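Local coordinates for uncharacterized protein (Bordetella pertussis, PDB 3FVV), which probably removes the phosphate from histidinol phosphate as a magnesium-dependent phosphatase of the HAD-like hydrolase superfamily, at residues T3-T14 against L175-D186; V131-P139 against R163-M171. One frame throughout, in Å; residues are numbered along the deposited sequence.

Contact 1. Residues T3-T14 against L175-D186; sequences TRRLALFDLDHT and LGDFAESYFYSD. With SO4 (sulfate ion), chain C.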
loop_
_atom_site.group_PDB
_atom_site.type_symbol
_atom_site.label_atom_id
_atom_site.label_comp_id
_atom_site.label_asym_id
_atom_site.label_seq_id
_atom_site.Cartn_x
_atom_site.Cartn_y
_atom_site.Cartn_z
ATOM N N THR A 3 19.596 -13.127 15.170
ATOM C CA THR A 3 18.583 -12.455 15.973
ATOM C C THR A 3 17.745 -11.376 15.240
ATOM O O THR A 3 16.846 -10.793 15.826
ATOM C CB THR A 3 19.242 -11.760 17.176
ATOM O OG1 THR A 3 20.059 -10.665 16.715
ATOM C CG2 THR A 3 20.087 -12.737 17.962
ATOM N N ARG A 4 18.031 -11.094 13.975
ATOM C CA ARG A 4 17.276 -10.072 13.256
ATOM C C ARG A 4 15.747 -10.343 13.160
ATOM O O ARG A 4 15.298 -11.480 13.166
ATOM C CB ARG A 4 17.868 -9.853 11.877
ATOM C CG ARG A 4 17.509 -8.480 11.372
ATOM C CD ARG A 4 18.121 -8.173 10.042
ATOM N NE ARG A 4 18.029 -6.727 9.815
ATOM C CZ ARG A 4 18.402 -6.101 8.694
ATOM N NH1 ARG A 4 18.897 -6.807 7.659
ATOM N NH2 ARG A 4 18.273 -4.769 8.610
ATOM N N ARG A 5 14.948 -9.287 13.121
ATOM C CA ARG A 5 13.514 -9.440 12.905
ATOM C C ARG A 5 13.113 -8.768 11.592
ATOM O O ARG A 5 13.838 -7.919 11.069
ATOM C CB ARG A 5 12.737 -8.914 14.094
ATOM C CG ARG A 5 13.370 -9.491 15.432
ATOM C CD ARG A 5 12.805 -8.882 16.649
ATOM N NE ARG A 5 12.670 -7.435 16.469
ATOM C CZ ARG A 5 12.041 -6.653 17.338
ATOM N NH1 ARG A 5 11.558 -7.187 18.471
ATOM N NH2 ARG A 5 11.928 -5.348 17.117
ATOM N N LEU A 6 11.989 -9.195 11.048
ATOM C CA LEU A 6 11.433 -8.588 9.833
ATOM C C LEU A 6 10.209 -7.779 10.270
ATOM O O LEU A 6 9.382 -8.257 11.088
ATOM C CB LEU A 6 11.003 -9.664 8.872
ATOM C CG LEU A 6 10.459 -9.261 7.512
ATOM C CD1 LEU A 6 11.522 -8.603 6.713
ATOM C CD2 LEU A 6 9.888 -10.561 6.884
ATOM N N ALA A 7 10.081 -6.579 9.711
ATOM C CA ALA A 7 8.917 -5.785 9.978
ATOM C C ALA A 7 8.263 -5.291 8.701
ATOM O O ALA A 7 8.835 -4.471 7.958
ATOM C CB ALA A 7 9.334 -4.551 10.917
ATOM N N LEU A 8 7.032 -5.720 8.484
ATOM C CA LEU A 8 6.265 -5.378 7.314
ATOM C C LEU A 8 5.103 -4.472 7.734
ATOM O O LEU A 8 4.385 -4.744 8.718
ATOM C CB LEU A 8 5.690 -6.648 6.665
ATOM C CG LEU A 8 6.771 -7.721 6.347
ATOM C CD1 LEU A 8 6.083 -9.020 5.797
ATOM C CD2 LEU A 8 7.848 -7.227 5.413
ATOM N N PHE A 9 4.904 -3.429 6.936
ATOM C CA PHE A 9 3.840 -2.480 7.133
ATOM C C PHE A 9 2.912 -2.363 5.949
ATOM O O PHE A 9 3.335 -2.074 4.852
ATOM C CB PHE A 9 4.455 -1.128 7.445
ATOM C CG PHE A 9 5.414 -1.170 8.553
ATOM C CD1 PHE A 9 4.971 -1.105 9.862
ATOM C CD2 PHE A 9 6.760 -1.316 8.300
ATOM C CE1 PHE A 9 5.850 -1.154 10.894
ATOM C CE2 PHE A 9 7.675 -1.354 9.327
ATOM C CZ PHE A 9 7.225 -1.241 10.635
ATOM N N ASP A 10 1.634 -2.555 6.198
ATOM C CA ASP A 10 0.584 -2.095 5.277
ATOM C C ASP A 10 0.595 -0.554 5.234
ATOM O O ASP A 10 1.041 0.090 6.163
ATOM C CB ASP A 10 -0.780 -2.615 5.788
ATOM C CG ASP A 10 -1.950 -2.270 4.826
ATOM O OD1 ASP A 10 -1.820 -2.598 3.600
ATOM O OD2 ASP A 10 -2.954 -1.660 5.270
ATOM N N LEU A 11 0.115 0.060 4.161
ATOM C CA LEU A 11 0.062 1.517 4.083
ATOM C C LEU A 11 -1.331 2.117 4.346
ATOM O O LEU A 11 -1.531 2.810 5.356
ATOM C CB LEU A 11 0.558 2.018 2.724
ATOM C CG LEU A 11 0.545 3.529 2.518
ATOM C CD1 LEU A 11 1.461 4.177 3.488
ATOM C CD2 LEU A 11 0.948 3.925 1.014
ATOM N N ASP A 12 -2.289 1.842 3.469
ATOM C CA ASP A 12 -3.533 2.615 3.477
ATOM C C ASP A 12 -4.357 2.266 4.681
ATOM O O ASP A 12 -4.675 1.121 4.876
ATOM C CB ASP A 12 -4.299 2.428 2.162
ATOM C CG ASP A 12 -3.473 2.873 0.947
ATOM O OD1 ASP A 12 -2.888 3.967 0.955
ATOM O OD2 ASP A 12 -3.338 2.109 -0.008
ATOM N N HIS A 13 -4.631 3.273 5.516
ATOM C CA HIS A 13 -5.400 3.129 6.765
ATOM C C HIS A 13 -4.618 2.453 7.859
ATOM O O HIS A 13 -5.129 2.280 8.943
ATOM C CB HIS A 13 -6.704 2.389 6.535
ATOM C CG HIS A 13 -7.598 3.097 5.575
ATOM N ND1 HIS A 13 -8.149 4.323 5.858
ATOM C CD2 HIS A 13 -7.983 2.791 4.316
ATOM C CE1 HIS A 13 -8.867 4.730 4.828
ATOM N NE2 HIS A 13 -8.789 3.817 3.879
ATOM N N THR A 14 -3.372 2.090 7.598
ATOM C CA THR A 14 -2.489 1.513 8.629
ATOM C C THR A 14 -1.483 2.576 9.022
ATOM O O THR A 14 -1.479 3.024 10.137
ATOM C CB THR A 14 -1.755 0.254 8.074
ATOM O OG1 THR A 14 -2.730 -0.770 7.872
ATOM C CG2 THR A 14 -0.651 -0.257 9.040
ATOM N N LEU A 175 11.643 -16.137 5.388
ATOM C CA LEU A 175 10.842 -15.673 6.516
ATOM C C LEU A 175 11.275 -16.335 7.823
ATOM O O LEU A 175 11.239 -15.741 8.934
ATOM C CB LEU A 175 9.374 -16.007 6.195
ATOM C CG LEU A 175 8.168 -15.183 6.635
ATOM C CD1 LEU A 175 8.406 -13.672 6.459
ATOM C CD2 LEU A 175 6.939 -15.748 5.829
ATOM N N GLY A 176 11.677 -17.598 7.698
ATOM C CA GLY A 176 12.205 -18.338 8.856
ATOM C C GLY A 176 13.647 -18.038 9.194
ATOM O O GLY A 176 14.153 -18.551 10.168
ATOM N N ASP A 177 14.344 -17.225 8.405
ATOM C CA ASP A 177 15.641 -16.693 8.839
ATOM C C ASP A 177 15.482 -15.698 10.053
ATOM O O ASP A 177 16.434 -15.466 10.806
ATOM C CB ASP A 177 16.358 -15.935 7.687
ATOM C CG ASP A 177 16.750 -16.825 6.508
ATOM O OD1 ASP A 177 16.887 -18.055 6.720
ATOM O OD2 ASP A 177 16.911 -16.267 5.367
ATOM N N PHE A 178 14.305 -15.108 10.252
ATOM C CA PHE A 178 14.149 -14.054 11.289
ATOM C C PHE A 178 13.717 -14.616 12.625
ATOM O O PHE A 178 12.951 -15.550 12.686
ATOM C CB PHE A 178 13.141 -13.025 10.802
ATOM C CG PHE A 178 13.562 -12.401 9.547
ATOM C CD1 PHE A 178 14.498 -11.392 9.560
ATOM C CD2 PHE A 178 13.126 -12.908 8.330
ATOM C CE1 PHE A 178 14.937 -10.841 8.387
ATOM C CE2 PHE A 178 13.591 -12.370 7.146
ATOM C CZ PHE A 178 14.497 -11.333 7.184
ATOM N N ALA A 179 14.171 -14.011 13.700
ATOM C CA ALA A 179 13.719 -14.404 15.033
ATOM C C ALA A 179 12.214 -14.148 15.219
ATOM O O ALA A 179 11.538 -14.909 15.909
ATOM C CB ALA A 179 14.573 -13.689 16.129
ATOM N N GLU A 180 11.679 -13.070 14.627
ATOM C CA GLU A 180 10.229 -12.833 14.539
ATOM C C GLU A 180 9.993 -12.081 13.243
ATOM O O GLU A 180 10.885 -11.395 12.752
ATOM C CB GLU A 180 9.721 -11.863 15.607
ATOM C CG GLU A 180 9.945 -12.228 17.042
ATOM C CD GLU A 180 9.296 -13.530 17.410
ATOM O OE1 GLU A 180 8.323 -13.976 16.722
ATOM O OE2 GLU A 180 9.777 -14.135 18.396
ATOM N N SER A 181 8.773 -12.124 12.760
ATOM C CA SER A 181 8.306 -11.270 11.641
ATOM C C SER A 181 7.023 -10.642 12.055
ATOM O O SER A 181 6.112 -11.364 12.494
ATOM C CB SER A 181 8.024 -12.094 10.404
ATOM O OG SER A 181 7.414 -13.320 10.802
ATOM N N TYR A 182 6.960 -9.303 11.948
ATOM C CA TYR A 182 5.781 -8.507 12.265
ATOM C C TYR A 182 5.097 -8.083 10.935
ATOM O O TYR A 182 5.774 -7.901 9.938
ATOM C CB TYR A 182 6.201 -7.212 12.974
ATOM C CG TYR A 182 6.854 -7.380 14.327
ATOM C CD1 TYR A 182 6.128 -7.200 15.492
ATOM C CD2 TYR A 182 8.197 -7.682 14.455
ATOM C CE1 TYR A 182 6.705 -7.342 16.745
ATOM C CE2 TYR A 182 8.773 -7.849 15.719
ATOM C CZ TYR A 182 7.994 -7.686 16.843
ATOM O OH TYR A 182 8.511 -7.785 18.110
ATOM N N PHE A 183 3.770 -7.983 10.932
ATOM C CA PHE A 183 3.018 -7.352 9.848
ATOM C C PHE A 183 1.874 -6.591 10.510
ATOM O O PHE A 183 1.171 -7.150 11.358
ATOM C CB PHE A 183 2.492 -8.361 8.822
ATOM C CG PHE A 183 1.693 -7.740 7.699
ATOM C CD1 PHE A 183 2.152 -6.603 7.018
ATOM C CD2 PHE A 183 0.485 -8.301 7.311
ATOM C CE1 PHE A 183 1.418 -6.030 6.016
ATOM C CE2 PHE A 183 -0.244 -7.761 6.276
ATOM C CZ PHE A 183 0.192 -6.605 5.639
ATOM N N TYR A 184 1.799 -5.291 10.230
ATOM C CA TYR A 184 0.744 -4.443 10.656
ATOM C C TYR A 184 -0.274 -4.212 9.520
ATOM O O TYR A 184 0.106 -3.819 8.435
ATOM C CB TYR A 184 1.319 -3.074 11.063
ATOM C CG TYR A 184 2.307 -3.066 12.212
ATOM C CD1 TYR A 184 1.946 -2.593 13.458
ATOM C CD2 TYR A 184 3.619 -3.486 12.031
ATOM C CE1 TYR A 184 2.854 -2.564 14.483
ATOM C CE2 TYR A 184 4.523 -3.493 13.064
ATOM C CZ TYR A 184 4.136 -3.007 14.287
ATOM O OH TYR A 184 5.049 -2.982 15.312
ATOM N N SER A 185 -1.568 -4.452 9.751
ATOM C CA SER A 185 -2.569 -4.131 8.762
ATOM C C SER A 185 -3.930 -3.914 9.388
ATOM O O SER A 185 -4.179 -4.319 10.490
ATOM C CB SER A 185 -2.655 -5.184 7.623
ATOM O OG SER A 185 -3.442 -4.670 6.524
ATOM N N ASP A 186 -4.823 -3.317 8.614
ATOM C CA ASP A 186 -6.148 -2.876 9.097
ATOM C C ASP A 186 -7.290 -3.720 8.578
ATOM O O ASP A 186 -8.392 -3.595 9.104
ATOM C CB ASP A 186 -6.460 -1.482 8.615
ATOM C CG ASP A 186 -6.587 -1.415 7.103
ATOM O OD1 ASP A 186 -5.678 -1.918 6.467
ATOM O OD2 ASP A 186 -7.601 -0.942 6.558
HETATM S S SO4 C . -3.001 -1.214 1.044
HETATM O O1 SO4 C . -1.848 -0.448 1.654
HETATM O O2 SO4 C . -2.594 -2.551 0.464
HETATM O O3 SO4 C . -4.017 -1.259 2.083
HETATM O O4 SO4 C . -3.577 -0.474 -0.089
HETATM O O HOH W 1 -7.365 -0.728 3.840
#

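Contact 2. Residues V131-P139 against R163-M171; sequences VQHLIATDP and RVNQWLAGM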
loop_
_atom_site.group_PDB
_atom_site.type_symbol
_atom_site.label_atom_id
_atom_site.label_comp_id
_atom_site.label_asym_id
_atom_site.label_seq_id
_atom_site.Cartn_x
_atom_site.Cartn_y
_atom_site.Cartn_z
ATOM N N VAL A 131 11.763 3.983 5.030
ATOM C CA VAL A 131 11.686 2.579 4.762
ATOM C C VAL A 131 12.317 2.406 3.383
ATOM O O VAL A 131 11.944 3.119 2.437
ATOM C CB VAL A 131 10.228 2.106 4.786
ATOM C CG1 VAL A 131 10.132 0.701 4.156
ATOM C CG2 VAL A 131 9.701 2.115 6.257
ATOM N N GLN A 132 13.232 1.445 3.265
ATOM C CA GLN A 132 14.091 1.327 2.082
ATOM C C GLN A 132 13.549 0.298 1.138
ATOM O O GLN A 132 14.027 0.226 0.019
ATOM C CB GLN A 132 15.526 0.930 2.456
ATOM C CG GLN A 132 16.206 1.855 3.466
ATOM C CD GLN A 132 16.268 3.300 2.957
ATOM O OE1 GLN A 132 16.705 3.541 1.840
ATOM N NE2 GLN A 132 15.767 4.255 3.756
ATOM N N HIS A 133 12.550 -0.485 1.548
ATOM C CA HIS A 133 12.011 -1.590 0.699
ATOM C C HIS A 133 10.541 -1.409 0.517
ATOM O O HIS A 133 9.815 -1.182 1.514
ATOM C CB HIS A 133 12.277 -2.926 1.386
ATOM C CG HIS A 133 13.743 -3.206 1.541
ATOM N ND1 HIS A 133 14.545 -3.527 0.458
ATOM C CD2 HIS A 133 14.564 -3.108 2.607
ATOM C CE1 HIS A 133 15.796 -3.639 0.867
ATOM N NE2 HIS A 133 15.832 -3.390 2.169
ATOM N N LEU A 134 10.087 -1.569 -0.721
ATOM C CA LEU A 134 8.674 -1.384 -1.072
ATOM C C LEU A 134 8.211 -2.602 -1.840
ATOM O O LEU A 134 8.805 -2.960 -2.843
ATOM C CB LEU A 134 8.514 -0.205 -2.004
ATOM C CG LEU A 134 7.090 0.079 -2.524
ATOM C CD1 LEU A 134 6.115 0.439 -1.421
ATOM C CD2 LEU A 134 7.134 1.169 -3.557
ATOM N N ILE A 135 7.130 -3.197 -1.396
ATOM C CA ILE A 135 6.601 -4.365 -2.040
ATOM C C ILE A 135 5.164 -3.975 -2.415
ATOM O O ILE A 135 4.188 -4.185 -1.645
ATOM C CB ILE A 135 6.698 -5.604 -1.109
ATOM C CG1 ILE A 135 8.165 -5.899 -0.689
ATOM C CG2 ILE A 135 6.110 -6.837 -1.789
ATOM C CD1 ILE A 135 8.301 -6.632 0.668
ATOM N N ALA A 136 5.057 -3.357 -3.588
ATOM C CA ALA A 136 3.805 -2.756 -4.077
ATOM C C ALA A 136 3.416 -3.316 -5.436
ATOM O O ALA A 136 4.243 -3.833 -6.148
ATOM C CB ALA A 136 3.938 -1.203 -4.197
ATOM N N THR A 137 2.134 -3.211 -5.800
ATOM C CA THR A 137 1.696 -3.577 -7.159
ATOM C C THR A 137 2.491 -2.667 -8.102
ATOM O O THR A 137 2.635 -1.466 -7.851
ATOM C CB THR A 137 0.219 -3.392 -7.281
ATOM O OG1 THR A 137 -0.370 -4.311 -6.361
ATOM C CG2 THR A 137 -0.351 -3.659 -8.755
ATOM N N ASP A 138 3.067 -3.254 -9.133
ATOM C CA ASP A 138 3.940 -2.518 -10.016
ATOM C C ASP A 138 3.253 -2.249 -11.329
ATOM O O ASP A 138 2.778 -3.170 -12.013
ATOM C CB ASP A 138 5.257 -3.255 -10.288
ATOM C CG ASP A 138 6.143 -3.341 -9.024
ATOM O OD1 ASP A 138 6.272 -2.320 -8.279
ATOM O OD2 ASP A 138 6.688 -4.443 -8.793
ATOM N N PRO A 139 3.274 -0.983 -11.731
ATOM C CA PRO A 139 2.731 -0.649 -13.028
ATOM C C PRO A 139 3.726 -0.976 -14.121
ATOM O O PRO A 139 4.899 -0.634 -14.000
ATOM C CB PRO A 139 2.492 0.880 -12.939
ATOM C CG PRO A 139 3.201 1.371 -11.847
ATOM C CD PRO A 139 3.812 0.187 -11.014
ATOM N N ARG A 163 4.667 -11.944 -3.023
ATOM C CA ARG A 163 5.616 -10.888 -3.280
ATOM C C ARG A 163 6.647 -10.763 -2.162
ATOM O O ARG A 163 7.802 -10.552 -2.414
ATOM C CB ARG A 163 4.875 -9.544 -3.514
ATOM C CG ARG A 163 4.166 -9.511 -4.829
ATOM C CD ARG A 163 5.198 -9.361 -6.023
ATOM N NE ARG A 163 6.037 -8.188 -5.784
ATOM C CZ ARG A 163 5.678 -6.926 -6.048
ATOM N NH1 ARG A 163 4.515 -6.655 -6.578
ATOM N NH2 ARG A 163 6.468 -5.908 -5.729
ATOM N N VAL A 164 6.217 -10.915 -0.921
ATOM C CA VAL A 164 7.122 -10.822 0.190
ATOM C C VAL A 164 8.119 -11.985 0.082
ATOM O O VAL A 164 9.330 -11.800 0.294
ATOM C CB VAL A 164 6.351 -10.875 1.532
ATOM C CG1 VAL A 164 7.311 -11.115 2.639
ATOM C CG2 VAL A 164 5.561 -9.538 1.775
ATOM N N ASN A 165 7.642 -13.199 -0.217
ATOM C CA ASN A 165 8.592 -14.351 -0.280
ATOM C C ASN A 165 9.579 -14.189 -1.473
ATOM O O ASN A 165 10.815 -14.428 -1.333
ATOM C CB ASN A 165 7.873 -15.695 -0.261
ATOM C CG ASN A 165 7.176 -15.990 1.087
ATOM O OD1 ASN A 165 6.015 -16.475 1.127
ATOM N ND2 ASN A 165 7.864 -15.706 2.173
ATOM N N GLN A 166 9.072 -13.680 -2.596
ATOM C CA GLN A 166 9.954 -13.426 -3.745
ATOM C C GLN A 166 10.997 -12.388 -3.402
ATOM O O GLN A 166 12.141 -12.580 -3.724
ATOM C CB GLN A 166 9.180 -13.031 -4.986
ATOM C CG GLN A 166 8.264 -14.113 -5.428
ATOM C CD GLN A 166 7.362 -13.746 -6.562
ATOM O OE1 GLN A 166 6.808 -12.636 -6.633
ATOM N NE2 GLN A 166 7.139 -14.730 -7.455
ATOM N N TRP A 167 10.610 -11.302 -2.713
ATOM C CA TRP A 167 11.570 -10.268 -2.337
ATOM C C TRP A 167 12.691 -10.772 -1.391
ATOM O O TRP A 167 13.870 -10.510 -1.604
ATOM C CB TRP A 167 10.807 -9.071 -1.767
ATOM C CG TRP A 167 11.584 -8.157 -0.957
ATOM C CD1 TRP A 167 12.532 -7.287 -1.381
ATOM C CD2 TRP A 167 11.470 -7.988 0.442
ATOM N NE1 TRP A 167 13.033 -6.573 -0.305
ATOM C CE2 TRP A 167 12.394 -6.989 0.824
ATOM C CE3 TRP A 167 10.702 -8.600 1.422
ATOM C CZ2 TRP A 167 12.569 -6.596 2.135
ATOM C CZ3 TRP A 167 10.865 -8.183 2.734
ATOM C CH2 TRP A 167 11.805 -7.204 3.072
ATOM N N LEU A 168 12.327 -11.506 -0.365
ATOM C CA LEU A 168 13.318 -12.019 0.547
ATOM C C LEU A 168 14.325 -12.909 -0.210
ATOM O O LEU A 168 15.546 -12.812 -0.009
ATOM C CB LEU A 168 12.642 -12.801 1.687
ATOM C CG LEU A 168 11.860 -11.919 2.661
ATOM C CD1 LEU A 168 10.898 -12.732 3.523
ATOM C CD2 LEU A 168 12.785 -11.025 3.530
ATOM N N ALA A 169 13.832 -13.765 -1.096
ATOM C CA ALA A 169 14.731 -14.693 -1.814
ATOM C C ALA A 169 15.703 -13.896 -2.716
ATOM O O ALA A 169 16.896 -14.171 -2.781
ATOM C CB ALA A 169 13.910 -15.666 -2.614
ATOM N N GLY A 170 15.186 -12.890 -3.407
ATOM C CA GLY A 170 16.050 -11.914 -4.087
ATOM C C GLY A 170 17.208 -11.351 -3.233
ATOM O O GLY A 170 18.274 -11.053 -3.729
ATOM N N MET A 171 17.018 -11.243 -1.934
ATOM C CA MET A 171 18.098 -10.773 -1.053
ATOM C C MET A 171 18.851 -11.962 -0.459
ATOM O O MET A 171 19.787 -11.790 0.337
ATOM C CB MET A 171 17.502 -9.906 0.043
ATOM C CG MET A 171 16.944 -8.559 -0.450
ATOM S SD MET A 171 16.160 -7.603 0.939
ATOM C CE MET A 171 17.663 -7.343 1.897
HETATM O O HOH W 2 9.285 -5.850 -4.618
HETATM O O HOH W 3 7.032 -2.819 -5.637
#

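Contact 1. Residues T3-T14 against L175-D186
Strands 5-9 and 180-185 run parallel, L6 paired with S181 and L8 with F183, their axes 10° apart; the backbone bonds alternate, as from L6 N to E180 O (3.0 Å). L6 sets CB over the F178 ring, a CH-pi contact 3.8 Å from the centroid. L8 CB meets F183 CD1 on that same face. On the other, the F9 and Y184 rings lie slid apart, planes at 18°, and the R5 guanidinium is covered on one face by Y182 CE2, its NH2 salt-bridged to D109. Past the end of strand 5-9, D10 and D12 form the DxD sequence of HAD phosphatases. D10 turns CG anti to its backbone N (chi1 -176°), bringing OD1 2.9 Å from sulfate O1, which accepts from D12 N (3.0 Å); the sulfate probably marks the phosphate site. D10 OD2 takes the T14 hydroxyl on its anti lone pair at 2.8 Å and lies 3.0 Å from D186 OD1, an acidic cluster consistent with a magnesium site. Strand 110-115 pairs with the far edge of 5-9; helix 95-106 covers F9 and Y184, helix 158-170 covers L6, L8 and F178.

Contact 2. Residues V131-P139 against R163-M171
I135 supplies the apolar part of the contact, meeting helix 163-170 where it crosses strand 133-136 at 144°, the axes 9.3 Å apart at their closest. I135 CG2 lies against R163 CB at 3.4 Å, I135 CD1 reaches V164 CG2 (4.1 Å), and I135 CG1 approaches W167 CD2 (4.1 Å). The aromatic contact is between H133 and W167: the H133 ring is inclined to the five-membered ring of W167, planes at 53°, with W167 CZ2 3.6 Å from H133 CG. M171, its side chain running opposite to that of H133, brings SD obliquely to H133 CE1. This is the packing of a Rossmann-like HAD core, a helix laid across a central sheet; I135 and H133 also touch A112 of strand 110-115, and W167 reaches L6 and L8 of strand 5-9. The polar contacts centre on R163, whose chain folds back at chi2 and chi3. R163 NH1 (2.9 Å) and R163 NH2 (3.1 Å) both grip A136 O from the same face of its carbonyl plane, while NH1 also bonds T153 O. D138 OD2 sits 3.4 Å from R163 NH2, well out of the guanidinium plane, a purely electrostatic salt bridge; D138 OD1 bonds S119. A water links A136 N, D138 OD1 and R163 NH2.

In the fold
Both contacts involve the same mixed sheet, their centres about 13 Å apart; in sequence, both segments of contact 2 fall between those of contact 1. Contact 1 is strand against strand, held by regular backbone bonds, with L6 to F9 buried, T3, R4 and H13 exposed, and an acidic, sulfate-binding site at the strand ends. Contact 2 is helix against strand: I135 and V164 are buried, M171 is exposed, and an arginine near the start of its helical segment clasps a backbone carbonyl. Helix 158-170 joins them: L6 CD1 touches W167 CH2 at 3.9 Å, and F178 packs on L168. K160, earlier in that helix, bonds the sulfate and salt-bridges D10.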